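Local coordinates for uncharacterized protein MTH_862 (Methanothermobacter thermautotrophicus, PDB 2R47), which is of unknown function but belongs to the archaeal family DUF2124, has an alpha/beta fold built on a mixed sheet and is found as a pair of identical chains, at residues 14-19 / 42-47; 87-92 / 121-126; 29-34 / 52-57. One frame throughout, in Å; residues are numbered along the deposited sequence. Where two conformers were deposited one is given.

Contact 1. Residues 14-19 / 42-47; sequences EHLGVF and AQLFAY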
ATOM      1  N   GLU A  14     -12.077   6.061  -4.600  1.00 17.89           N
ATOM      2  CA  GLU A  14     -13.175   5.129  -4.904  1.00 17.59           C
ATOM      3  C   GLU A  14     -12.816   3.696  -4.580  1.00 17.22           C
ATOM      4  O   GLU A  14     -13.672   2.916  -4.251  1.00 16.62           O
ATOM      5  CB  GLU A  14     -13.589   5.238  -6.370  1.00 18.42           C
ATOM      6  CG  GLU A  14     -14.172   6.647  -6.721  1.00 18.76           C
ATOM      7  CD  GLU A  14     -14.555   6.801  -8.172  1.00 20.23           C
ATOM      8  OE1 GLU A  14     -14.905   5.777  -8.797  1.00 20.27           O
ATOM      9  OE2 GLU A  14     -14.504   7.952  -8.695  1.00 19.58           O
ATOM     10  N   HIS A  15     -11.542   3.339  -4.736  1.00 17.15           N
ATOM     11  CA  HIS A  15     -11.070   2.000  -4.361  1.00 16.90           C
ATOM     12  C   HIS A  15     -11.325   1.737  -2.866  1.00 16.91           C
ATOM     13  O   HIS A  15     -11.935   0.704  -2.486  1.00 17.46           O
ATOM     14  CB  HIS A  15      -9.570   1.899  -4.662  1.00 15.10           C
ATOM     15  CG  HIS A  15      -9.052   0.492  -4.698  1.00 16.53           C
ATOM     16  ND1 HIS A  15      -7.722   0.206  -4.877  1.00 16.03           N
ATOM     17  CD2 HIS A  15      -9.697  -0.707  -4.631  1.00 18.17           C
ATOM     18  CE1 HIS A  15      -7.552  -1.109  -4.900  1.00 15.56           C
ATOM     19  NE2 HIS A  15      -8.737  -1.684  -4.737  1.00 17.02           N
ATOM     20  N   LEU A  16     -10.914   2.683  -2.017  1.00 15.75           N
ATOM     21  CA  LEU A  16     -11.234   2.573  -0.594  1.00 17.11           C
ATOM     22  C   LEU A  16     -12.750   2.584  -0.340  1.00 17.29           C
ATOM     23  O   LEU A  16     -13.273   1.823   0.500  1.00 16.06           O
ATOM     24  CB  LEU A  16     -10.556   3.717   0.203  1.00 15.92           C
ATOM     25  CG  LEU A  16      -9.015   3.835   0.083  1.00 20.42           C
ATOM     26  CD1 LEU A  16      -8.536   5.051   0.907  1.00 21.13           C
ATOM     27  CD2 LEU A  16      -8.361   2.539   0.528  1.00 20.63           C
ATOM     28  N   GLY A  17     -13.459   3.460  -1.054  1.00 15.74           N
ATOM     29  CA  GLY A  17     -14.920   3.569  -0.885  1.00 16.21           C
ATOM     30  C   GLY A  17     -15.724   2.314  -1.174  1.00 16.00           C
ATOM     31  O   GLY A  17     -16.637   1.954  -0.397  1.00 16.79           O
ATOM     32  N   VAL A  18     -15.405   1.627  -2.271  1.00 16.69           N
ATOM     33  CA  VAL A  18     -16.129   0.367  -2.574  1.00 16.21           C
ATOM     34  C   VAL A  18     -15.815  -0.704  -1.533  1.00 16.26           C
ATOM     35  O   VAL A  18     -16.647  -1.559  -1.250  1.00 15.77           O
ATOM     36  CB  VAL A  18     -15.902  -0.157  -4.007  1.00 16.34           C
ATOM     37  CG1 VAL A  18     -16.353   0.897  -5.031  1.00 17.72           C
ATOM     38  CG2 VAL A  18     -14.425  -0.568  -4.237  1.00 15.71           C
ATOM     39  N   PHE A  19     -14.618  -0.658  -0.951  1.00 16.27           N
ATOM     40  CA  PHE A  19     -14.291  -1.570   0.152  1.00 15.71           C
ATOM     41  C   PHE A  19     -15.137  -1.202   1.379  1.00 17.40           C
ATOM     42  O   PHE A  19     -15.786  -2.084   2.001  1.00 17.85           O
ATOM     43  CB  PHE A  19     -12.771  -1.547   0.490  1.00 16.83           C
ATOM     44  CG  PHE A  19     -12.397  -2.545   1.587  1.00 15.87           C
ATOM     45  CD1 PHE A  19     -12.409  -3.917   1.326  1.00 19.86           C
ATOM     46  CD2 PHE A  19     -12.139  -2.097   2.881  1.00 18.04           C
ATOM     47  CE1 PHE A  19     -12.118  -4.851   2.360  1.00 21.28           C
ATOM     48  CE2 PHE A  19     -11.868  -3.016   3.904  1.00 16.75           C
ATOM     49  CZ  PHE A  19     -11.809  -4.369   3.624  1.00 19.12           C
ATOM     50  N   ALA A  42      -3.083  -4.598   3.189  1.00 14.60           N
ATOM     51  CA  ALA A  42      -3.864  -4.784   4.401  1.00 15.22           C
ATOM     52  C   ALA A  42      -3.886  -3.491   5.242  1.00 15.97           C
ATOM     53  O   ALA A  42      -4.935  -3.106   5.783  1.00 14.62           O
ATOM     54  CB  ALA A  42      -3.296  -5.973   5.184  1.00 14.66           C
ATOM     55  N   GLN A  43      -2.743  -2.799   5.353  1.00 15.87           N
ATOM     56  CA  GLN A  43      -2.684  -1.577   6.200  1.00 15.26           C
ATOM     57  C   GLN A  43      -3.505  -0.450   5.581  1.00 16.47           C
ATOM     58  O   GLN A  43      -4.184   0.309   6.288  1.00 18.64           O
ATOM     59  CB  GLN A  43      -1.213  -1.135   6.393  1.00 15.51           C
ATOM     60  CG  GLN A  43      -0.533  -2.132   7.346  1.00 16.82           C
ATOM     61  CD  GLN A  43       0.996  -2.099   7.328  1.00 22.09           C
ATOM     62  OE1 GLN A  43       1.639  -2.374   6.342  1.00 26.92           O
ATOM     63  NE2 GLN A  43       1.560  -1.855   8.467  1.00 25.09           N
ATOM     64  N   LEU A  44      -3.472  -0.362   4.261  1.00 15.64           N
ATOM     65  CA  LEU A  44      -4.208   0.686   3.537  1.00 16.31           C
ATOM     66  C   LEU A  44      -5.698   0.521   3.708  1.00 15.92           C
ATOM     67  O   LEU A  44      -6.424   1.478   4.041  1.00 16.32           O
ATOM     68  CB  LEU A  44      -3.839   0.699   2.045  1.00 16.09           C
ATOM     69  CG  LEU A  44      -4.618   1.748   1.221  1.00 18.03           C
ATOM     70  CD1 LEU A  44      -4.284   3.177   1.683  1.00 18.64           C
ATOM     71  CD2 LEU A  44      -4.329   1.558  -0.238  1.00 19.06           C
ATOM     72  N   PHE A  45      -6.177  -0.693   3.502  1.00 15.42           N
ATOM     73  CA  PHE A  45      -7.628  -0.905   3.577  1.00 16.53           C
ATOM     74  C   PHE A  45      -8.152  -0.941   5.014  1.00 16.54           C
ATOM     75  O   PHE A  45      -9.282  -0.494   5.281  1.00 16.75           O
ATOM     76  CB  PHE A  45      -8.040  -2.123   2.730  1.00 15.66           C
ATOM     77  CG  PHE A  45      -8.003  -1.813   1.259  1.00 16.10           C
ATOM     78  CD1 PHE A  45      -9.128  -1.278   0.634  1.00 17.65           C
ATOM     79  CD2 PHE A  45      -6.817  -1.908   0.530  1.00 18.06           C
ATOM     80  CE1 PHE A  45      -9.114  -0.951  -0.737  1.00 17.94           C
ATOM     81  CE2 PHE A  45      -6.779  -1.552  -0.819  1.00 18.90           C
ATOM     82  CZ  PHE A  45      -7.933  -1.048  -1.453  1.00 17.51           C
ATOM     83  N   ALA A  46      -7.341  -1.439   5.939  1.00 15.60           N
ATOM     84  CA  ALA A  46      -7.634  -1.296   7.386  1.00 15.76           C
ATOM     85  C   ALA A  46      -7.783   0.154   7.813  1.00 16.72           C
ATOM     86  O   ALA A  46      -8.725   0.507   8.556  1.00 15.74           O
ATOM     87  CB  ALA A  46      -6.543  -1.988   8.234  1.00 16.15           C
ATOM     88  N   TYR A  47      -6.886   1.014   7.344  1.00 15.69           N
ATOM     89  CA  TYR A  47      -7.012   2.445   7.549  1.00 17.71           C
ATOM     90  C   TYR A  47      -8.366   2.976   7.087  1.00 17.93           C
ATOM     91  O   TYR A  47      -8.975   3.779   7.777  1.00 18.53           O
ATOM     92  CB  TYR A  47      -5.895   3.259   6.842  1.00 19.45           C
ATOM     93  CG  TYR A  47      -5.908   4.720   7.327  1.00 23.95           C
ATOM     94  CD1 TYR A  47      -5.508   5.033   8.635  1.00 24.42           C
ATOM     95  CD2 TYR A  47      -6.359   5.760   6.494  1.00 26.86           C
ATOM     96  CE1 TYR A  47      -5.523   6.353   9.108  1.00 25.98           C
ATOM     97  CE2 TYR A  47      -6.372   7.115   6.960  1.00 26.65           C
ATOM     98  CZ  TYR A  47      -5.971   7.376   8.276  1.00 27.60           C
ATOM     99  OH  TYR A  47      -5.991   8.687   8.799  1.00 30.47           O
TER

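Contact 2. Residues 87-92 / 121-126; sequences VLVLLG and MGLCYM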
ATOM      1  N   VAL A  87     -15.546 -10.793   8.379  1.00 16.61           N
ATOM      2  CA  VAL A  87     -15.160 -10.740   6.942  1.00 16.48           C
ATOM      3  C   VAL A  87     -13.696 -11.142   6.856  1.00 15.41           C
ATOM      4  O   VAL A  87     -12.837 -10.558   7.552  1.00 15.86           O
ATOM      5  CB  VAL A  87     -15.276  -9.316   6.298  1.00 16.47           C
ATOM      6  CG1 VAL A  87     -14.812  -9.349   4.800  1.00 17.25           C
ATOM      7  CG2 VAL A  87     -16.724  -8.807   6.357  1.00 18.77           C
ATOM      8  N   LEU A  88     -13.402 -12.123   6.015  1.00 14.95           N
ATOM      9  CA  LEU A  88     -12.032 -12.506   5.795  1.00 14.85           C
ATOM     10  C   LEU A  88     -11.662 -12.042   4.395  1.00 14.61           C
ATOM     11  O   LEU A  88     -12.285 -12.451   3.436  1.00 14.80           O
ATOM     12  CB  LEU A  88     -11.845 -14.016   5.943  1.00 16.15           C
ATOM     13  CG  LEU A  88     -10.424 -14.554   5.686  1.00 15.69           C
ATOM     14  CD1 LEU A  88      -9.295 -13.886   6.501  1.00 15.32           C
ATOM     15  CD2 LEU A  88     -10.431 -16.102   5.867  1.00 15.00           C
ATOM     16  N   VAL A  89     -10.622 -11.204   4.290  1.00 13.75           N
ATOM     17  CA  VAL A  89     -10.208 -10.659   3.017  1.00 14.05           C
ATOM     18  C   VAL A  89      -8.893 -11.351   2.623  1.00 13.45           C
ATOM     19  O   VAL A  89      -7.831 -11.173   3.277  1.00 15.06           O
ATOM     20  CB  VAL A  89     -10.019  -9.079   3.087  1.00 13.38           C
ATOM     21  CG1 VAL A  89      -9.591  -8.532   1.685  1.00 15.10           C
ATOM     22  CG2 VAL A  89     -11.294  -8.377   3.684  1.00 16.43           C
ATOM     23  N   LEU A  90      -8.949 -12.139   1.560  1.00 12.73           N
ATOM     24  CA  LEU A  90      -7.733 -12.752   1.007  1.00 13.88           C
ATOM     25  C   LEU A  90      -7.089 -11.739   0.056  1.00 14.56           C
ATOM     26  O   LEU A  90      -7.775 -11.177  -0.825  1.00 16.16           O
ATOM     27  CB  LEU A  90      -8.079 -14.026   0.220  1.00 13.79           C
ATOM     28  CG  LEU A  90      -8.866 -15.079   1.035  1.00 14.85           C
ATOM     29  CD1 LEU A  90      -9.115 -16.371   0.098  1.00 14.19           C
ATOM     30  CD2 LEU A  90      -8.161 -15.393   2.357  1.00 14.47           C
ATOM     31  N   LEU A  91      -5.782 -11.554   0.203  1.00 15.41           N
ATOM     32  CA  LEU A  91      -5.008 -10.654  -0.654  1.00 14.99           C
ATOM     33  C   LEU A  91      -4.400 -11.420  -1.809  1.00 16.61           C
ATOM     34  O   LEU A  91      -4.088 -12.631  -1.682  1.00 17.00           O
ATOM     35  CB  LEU A  91      -3.964  -9.876   0.200  1.00 15.09           C
ATOM     36  CG  LEU A  91      -4.690  -9.063   1.304  1.00 15.36           C
ATOM     37  CD1 LEU A  91      -3.643  -8.423   2.250  1.00 14.94           C
ATOM     38  CD2 LEU A  91      -5.585  -7.944   0.751  1.00 18.60           C
ATOM     39  N   GLY A  92      -4.266 -10.744  -2.966  1.00 17.27           N
ATOM     40  CA  GLY A  92      -3.868 -11.423  -4.181  1.00 18.13           C
ATOM     41  C   GLY A  92      -2.574 -12.243  -4.153  1.00 18.30           C
ATOM     42  O   GLY A  92      -2.469 -13.265  -4.854  1.00 19.39           O
ATOM     43  N   MET A 121     -13.991 -12.486   1.152  1.00 16.97           N
ATOM     44  CA  MET A 121     -13.672 -11.519   0.120  1.00 19.17           C
ATOM     45  C   MET A 121     -12.253 -11.674  -0.414  1.00 18.61           C
ATOM     46  O   MET A 121     -11.387 -12.234   0.252  1.00 18.36           O
ATOM     47  CB  MET A 121     -13.820 -10.098   0.679  1.00 18.32           C
ATOM     48  CG  MET A 121     -15.260  -9.722   0.935  1.00 22.90           C
ATOM     49  SD  MET A 121     -15.465  -7.986   1.405  1.00 25.98           S
ATOM     50  CE  MET A 121     -14.206  -7.162   0.368  1.00 29.79           C
ATOM     51  N   GLY A 122     -12.047 -11.172  -1.623  1.00 17.68           N
ATOM     52  CA  GLY A 122     -10.720 -11.002  -2.162  1.00 18.67           C
ATOM     53  C   GLY A 122     -10.447  -9.582  -2.601  1.00 18.29           C
ATOM     54  O   GLY A 122     -11.300  -8.899  -3.200  1.00 18.78           O
ATOM     55  N   LEU A 123      -9.233  -9.138  -2.365  1.00 18.18           N
ATOM     56  CA  LEU A 123      -8.843  -7.822  -2.809  1.00 18.64           C
ATOM     57  C   LEU A 123      -7.555  -8.078  -3.566  1.00 18.35           C
ATOM     58  O   LEU A 123      -6.601  -8.602  -3.001  1.00 16.71           O
ATOM     59  CB  LEU A 123      -8.572  -6.983  -1.567  1.00 20.86           C
ATOM     60  CG  LEU A 123      -8.668  -5.485  -1.519  1.00 24.62           C
ATOM     61  CD1 LEU A 123     -10.087  -5.054  -1.874  1.00 28.77           C
ATOM     62  CD2 LEU A 123      -8.336  -5.066  -0.043  1.00 21.94           C
ATOM     63  N   CYS A 124      -7.524  -7.798  -4.870  1.00 17.08           N
ATOM     64  CA  CYS A 124      -6.310  -8.105  -5.619  1.00 17.46           C
ATOM     65  C   CYS A 124      -6.070  -7.073  -6.736  1.00 17.04           C
ATOM     66  O   CYS A 124      -6.872  -6.162  -6.942  1.00 14.45           O
ATOM     67  CB  CYS A 124      -6.389  -9.537  -6.209  1.00 18.13           C
ATOM     68  SG  CYS A 124      -7.746  -9.787  -7.384  1.00 20.31           S
ATOM     69  N   TYR A 125      -4.937  -7.225  -7.422  1.00 17.29           N
ATOM     70  CA  TYR A 125      -4.590  -6.382  -8.529  1.00 16.97           C
ATOM     71  C   TYR A 125      -4.413  -7.266  -9.754  1.00 17.76           C
ATOM     72  O   TYR A 125      -4.004  -8.425  -9.630  1.00 17.45           O
ATOM     73  CB  TYR A 125      -3.324  -5.576  -8.253  1.00 17.27           C
ATOM     74  CG  TYR A 125      -3.535  -4.562  -7.150  1.00 22.15           C
ATOM     75  CD1 TYR A 125      -3.860  -3.223  -7.434  1.00 19.68           C
ATOM     76  CD2 TYR A 125      -3.491  -4.969  -5.813  1.00 24.13           C
ATOM     77  CE1 TYR A 125      -4.073  -2.306  -6.387  1.00 22.73           C
ATOM     78  CE2 TYR A 125      -3.749  -4.074  -4.772  1.00 27.75           C
ATOM     79  CZ  TYR A 125      -4.042  -2.749  -5.057  1.00 23.22           C
ATOM     80  OH  TYR A 125      -4.271  -1.923  -3.965  1.00 23.03           O
ATOM     81  N   MET A 126      -4.673  -6.682 -10.922  1.00 16.94           N
ATOM     82  CA  MET A 126      -4.417  -7.316 -12.216  1.00 18.95           C
ATOM     83  C   MET A 126      -5.129  -8.659 -12.341  1.00 19.34           C
ATOM     84  O   MET A 126      -4.592  -9.587 -12.972  1.00 20.95           O
ATOM     85  CB  MET A 126      -2.893  -7.470 -12.463  1.00 19.41           C
ATOM     86  CG  MET A 126      -2.112  -6.163 -12.241  1.00 22.93           C
ATOM     87  SD  MET A 126      -2.726  -4.722 -13.121  1.00 24.09           S
ATOM     88  CE  MET A 126      -2.157  -5.125 -14.787  1.00 25.24           C
TER

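Contact 3. Residues 29-34 / 52-57; sequences IGFAGV and KDNIFI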
ATOM      1  N   ILE A  29     -12.571  -7.453  10.737  1.00 17.63           N
ATOM      2  CA  ILE A  29     -12.042  -7.845   9.435  0.60 16.83           C
ATOM      3  C   ILE A  29     -10.644  -8.424   9.594  1.00 15.65           C
ATOM      4  O   ILE A  29      -9.834  -7.915  10.365  1.00 15.40           O
ATOM      5  CB  ILE A  29     -12.008  -6.652   8.467  0.60 17.00           C
ATOM      6  CG1 ILE A  29     -13.419  -6.077   8.288  0.60 19.20           C
ATOM      7  CG2 ILE A  29     -11.442  -7.084   7.071  0.60 16.37           C
ATOM      8  CD1 ILE A  29     -13.456  -4.799   7.475  0.60 19.76           C
ATOM      9  N   GLY A  30     -10.375  -9.489   8.857  1.00 14.00           N
ATOM     10  CA  GLY A  30      -9.072 -10.151   8.848  1.00 13.74           C
ATOM     11  C   GLY A  30      -8.557  -9.998   7.440  1.00 14.32           C
ATOM     12  O   GLY A  30      -9.310 -10.216   6.508  1.00 15.19           O
ATOM     13  N   PHE A  31      -7.308  -9.571   7.292  1.00 13.96           N
ATOM     14  CA  PHE A  31      -6.665  -9.499   5.948  1.00 13.70           C
ATOM     15  C   PHE A  31      -5.570 -10.543   5.956  1.00 14.42           C
ATOM     16  O   PHE A  31      -4.730 -10.469   6.832  1.00 15.82           O
ATOM     17  CB  PHE A  31      -6.026  -8.112   5.744  1.00 13.01           C
ATOM     18  CG  PHE A  31      -7.034  -6.971   5.726  1.00 13.54           C
ATOM     19  CD1 PHE A  31      -7.561  -6.514   4.530  1.00 14.01           C
ATOM     20  CD2 PHE A  31      -7.397  -6.322   6.922  1.00 15.32           C
ATOM     21  CE1 PHE A  31      -8.460  -5.437   4.495  1.00 16.19           C
ATOM     22  CE2 PHE A  31      -8.315  -5.236   6.903  1.00 13.36           C
ATOM     23  CZ  PHE A  31      -8.840  -4.809   5.685  1.00 14.69           C
ATOM     24  N   ALA A  32      -5.591 -11.482   5.001  1.00 14.41           N
ATOM     25  CA  ALA A  32      -4.574 -12.546   4.934  1.00 14.84           C
ATOM     26  C   ALA A  32      -3.755 -12.332   3.679  1.00 14.22           C
ATOM     27  O   ALA A  32      -4.296 -12.230   2.577  1.00 13.74           O
ATOM     28  CB  ALA A  32      -5.241 -13.912   4.904  1.00 14.86           C
ATOM     29  N   GLY A  33      -2.448 -12.262   3.835  1.00 15.12           N
ATOM     30  CA  GLY A  33      -1.619 -12.110   2.640  1.00 14.54           C
ATOM     31  C   GLY A  33      -0.152 -12.388   2.891  1.00 15.09           C
ATOM     32  O   GLY A  33       0.286 -12.619   4.026  1.00 15.35           O
ATOM     33  N   VAL A  34       0.610 -12.320   1.814  1.00 13.67           N
ATOM     34  CA  VAL A  34       2.050 -12.533   1.906  1.00 14.91           C
ATOM     35  C   VAL A  34       2.756 -11.330   2.550  1.00 14.62           C
ATOM     36  O   VAL A  34       2.672 -10.209   2.053  1.00 15.11           O
ATOM     37  CB  VAL A  34       2.600 -12.749   0.517  1.00 14.05           C
ATOM     38  CG1 VAL A  34       4.113 -13.004   0.604  1.00 14.83           C
ATOM     39  CG2 VAL A  34       1.887 -13.931  -0.110  1.00 13.89           C
ATOM     40  N   LYS A  52     -13.295  -0.340  12.630  1.00 21.10           N
ATOM     41  CA  LYS A  52     -13.550  -1.744  12.883  1.00 20.57           C
ATOM     42  C   LYS A  52     -12.380  -2.330  13.641  1.00 19.09           C
ATOM     43  O   LYS A  52     -11.397  -1.663  13.856  1.00 17.45           O
ATOM     44  CB  LYS A  52     -13.748  -2.479  11.566  1.00 21.39           C
ATOM     45  CG  LYS A  52     -15.034  -2.035  10.893  1.00 24.08           C
ATOM     46  CD  LYS A  52     -15.222  -2.739   9.600  1.00 25.67           C
ATOM     47  CE  LYS A  52     -16.334  -2.041   8.784  1.00 25.26           C
ATOM     48  NZ  LYS A  52     -17.580  -1.767   9.576  1.00 23.70           N
ATOM     49  N   ASP A  53     -12.531  -3.564  14.103  1.00 18.82           N
ATOM     50  CA  ASP A  53     -11.417  -4.241  14.775  0.60 19.20           C
ATOM     51  C   ASP A  53     -10.774  -5.134  13.704  1.00 19.36           C
ATOM     52  O   ASP A  53     -11.373  -6.099  13.206  1.00 20.16           O
ATOM     53  CB  ASP A  53     -11.869  -5.066  15.998  0.60 20.61           C
ATOM     54  CG  ASP A  53     -11.902  -4.242  17.315  0.60 22.69           C
ATOM     55  OD1 ASP A  53     -11.514  -3.048  17.345  0.60 23.52           O
ATOM     56  OD2 ASP A  53     -12.305  -4.824  18.354  0.60 30.55           O
ATOM     57  N   ASN A  54      -9.538  -4.786  13.321  1.00 16.88           N
ATOM     58  CA  ASN A  54      -8.932  -5.408  12.131  1.00 16.58           C
ATOM     59  C   ASN A  54      -7.657  -6.153  12.515  1.00 15.92           C
ATOM     60  O   ASN A  54      -6.901  -5.724  13.431  1.00 16.26           O
ATOM     61  CB  ASN A  54      -8.529  -4.318  11.157  1.00 16.13           C
ATOM     62  CG  ASN A  54      -9.735  -3.480  10.673  1.00 16.92           C
ATOM     63  OD1 ASN A  54     -10.776  -4.048  10.366  1.00 20.47           O
ATOM     64  ND2 ASN A  54      -9.583  -2.164  10.645  1.00 15.96           N
ATOM     65  N   ILE A  55      -7.407  -7.229  11.808  1.00 15.71           N
ATOM     66  CA  ILE A  55      -6.169  -7.994  12.013  1.00 14.97           C
ATOM     67  C   ILE A  55      -5.503  -8.372  10.682  1.00 14.07           C
ATOM     68  O   ILE A  55      -6.173  -8.435   9.630  1.00 15.08           O
ATOM     69  CB  ILE A  55      -6.406  -9.322  12.827  1.00 14.82           C
ATOM     70  CG1 ILE A  55      -7.255 -10.318  12.020  1.00 16.47           C
ATOM     71  CG2 ILE A  55      -7.092  -9.065  14.233  1.00 16.53           C
ATOM     72  CD1 ILE A  55      -7.498 -11.706  12.782  1.00 18.31           C
ATOM     73  N   PHE A  56      -4.192  -8.672  10.752  1.00 13.21           N
ATOM     74  CA  PHE A  56      -3.418  -9.095   9.559  1.00 13.67           C
ATOM     75  C   PHE A  56      -2.954 -10.515   9.835  1.00 13.33           C
ATOM     76  O   PHE A  56      -2.331 -10.768  10.879  1.00 14.54           O
ATOM     77  CB  PHE A  56      -2.208  -8.214   9.347  1.00 13.08           C
ATOM     78  CG  PHE A  56      -1.288  -8.741   8.248  1.00 14.74           C
ATOM     79  CD1 PHE A  56      -1.769  -8.807   6.927  1.00 14.96           C
ATOM     80  CD2 PHE A  56      -0.017  -9.230   8.539  1.00 18.41           C
ATOM     81  CE1 PHE A  56      -0.987  -9.324   5.896  1.00 14.49           C
ATOM     82  CE2 PHE A  56       0.783  -9.762   7.509  1.00 16.28           C
ATOM     83  CZ  PHE A  56       0.295  -9.818   6.202  1.00 13.06           C
ATOM     84  N   ILE A  57      -3.274 -11.414   8.917  1.00 14.50           N
ATOM     85  CA  ILE A  57      -2.905 -12.819   9.029  1.00 14.86           C
ATOM     86  C   ILE A  57      -1.789 -13.039   8.015  1.00 16.02           C
ATOM     87  O   ILE A  57      -2.022 -12.874   6.834  1.00 15.41           O
ATOM     88  CB  ILE A  57      -4.119 -13.710   8.690  1.00 15.58           C
ATOM     89  CG1 ILE A  57      -5.260 -13.505   9.708  1.00 15.82           C
ATOM     90  CG2 ILE A  57      -3.716 -15.213   8.539  1.00 13.91           C
ATOM     91  CD1 ILE A  57      -6.603 -13.909   9.099  1.00 15.14           C
TER

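Contact 1. Residues 14-19 / 42-47
Segments 14-19 and 42-47, both helical, come closest at L16 and F45 (CA atoms 6.5 Å apart), and their axes pass 10.1 Å apart at -68°. Much of that spacing is taken up by F45, whose CB points at the other helix and whose ring enters between H15, L16 and F19. Its CZ stands over the centre of the H15 imidazole, 3.4 Å from H15 NE2, in a T-shaped pair with planes at 73°. One face of the same phenyl carries L16 CD2, 4.0 Å from the ring centroid, a CH-pi contact; this methyl also reaches L44 CG at 3.9 Å. H15, F19 and F45 form an aromatic cluster in the helical layer of an alpha/beta fold, resting on strand 118-125, where F19 and F45 both touch L123. F19 has CG anti to the backbone N (chi1 -177°), and F45 turns an edge to its ring in a second T-shaped pair, with F45 CD1 3.6 Å from F19 CG. In the plane of the F45 ring, H15 O lies at its edge, 3.7 Å from F45 CE1, where the weakly positive ring hydrogens suit a carbonyl oxygen. H15 also packs on I148 of the second subunit, and L44 on V37 of that subunit.

Contact 2. Residues 87-92 / 121-126
V89 pairs with M121, L90 with G122 and L91 with L123, three parallel bridges of a beta-alpha-beta unit whose connection runs through helix 103-113. The first three backbone bonds are short, with N-H...O angles of 163° or more. M121 N gives to L88 O at 2.9 Å. L90 N reaches M121 O at 2.8 Å, and L123 N reaches L90 O at 2.9 Å. The last rung, G92 N to L123 O, is weak at 3.2 Å and bent to 128°, as the chain leaves the strand at G92.

M121 can be followed atom by atom. CB sits beside the strand partner, near L88 O. CG, placed beside the backbone N and anti to the carbonyl carbon, lies against V87 CG1, and SD touches that same methyl at 3.7 Å. A bend at chi3 (37°) then carries CE to F19 on helix 11-22, with M121 CE 3.7 Å from F19 CE1. A flexible, unbranched thioether suits this reach from sheet to helix.

Further along the same face, the compact beta-branched V89 lets CG1 meet L123 CB at 3.7 Å, and L91 lies beside L123, both pointing the same way, L123 under F45 and L91 under A42. G122 has no side chain on the opposite face, where L90 packs against L138 and F140. Past the last bridge, G92 is bare enough for C124 CB to approach its CA to 3.7 Å.

Contact 3. Residues 29-34 / 52-57
Both backbone polar atoms of F31 are turned to strand 53-57: its N gives to I55 O at 2.8 Å, and its O takes a nearly straight bond from I57 N at 2.7 Å, 174° at the hydrogen. I29 O accepts from I55 N, and the ladder is closed by I29 N to D53 O at one end and G33 N to I57 O at the other. CA-H groups of N54, G30, F56 and A32 lean on carbonyls of the same ladder. The F31 ring sets its edge toward I55 O, which lies in the ring plane 3.6 Å from F31 CD2.

F56 has CG anti to the backbone N (chi1 172°), which sends its ring onward along the neighbouring strand toward G33. There F56 CD1 comes 3.4 Å from F31 O, and F56 CZ comes 3.5 Å from G33 O, so that the ring runs beside the G33 backbone. On the opposite face, G30 gives I55 CG1 room at 3.7 Å from its CA, and the small A32 packs its CB against I57 CB at 4.0 Å. Strands 28-33 and 53-58 are parallel and joined through helix 40-48, a beta-alpha-beta unit, and F31 packs under that helix on A42, F45 and A46.

N54 lies alongside I29, with N54 OD1 3.5 Å from I29 CB in the conformer given for I29. That oxygen is buried without a polar partner in the model. N54 ND2 bonds to V49 O, which helps to set the amide's orientation, while K52 runs its aliphatic chain past I29 and delivers NZ to A26 O. Farther out, L68 of strand 66-71 touches F31, N54 and F56, and F56 also meets Y73 of the second subunit.

In the fold
From the N terminus, helix 11-22 supplies the first half of contact 1, strand 28-33 opens contact 3, helix 40-48 closes contact 1 over 22 intervening residues, and strand 53-58 then closes contact 3 over 17. The two therefore cross along the chain, locking both helices and both strands together. Contact 2 follows in series, closing a 28-residue connection. In space it adjoins contact 3: strand 88-91 lies next to strand 28-33, with probable hydrogen bonds from V89 N to G30 O and from A32 N to V89 O, each 2.8 Å. Contacts 2 and 3 thus make four consecutive parallel strands, and contact 1 spans one face of them.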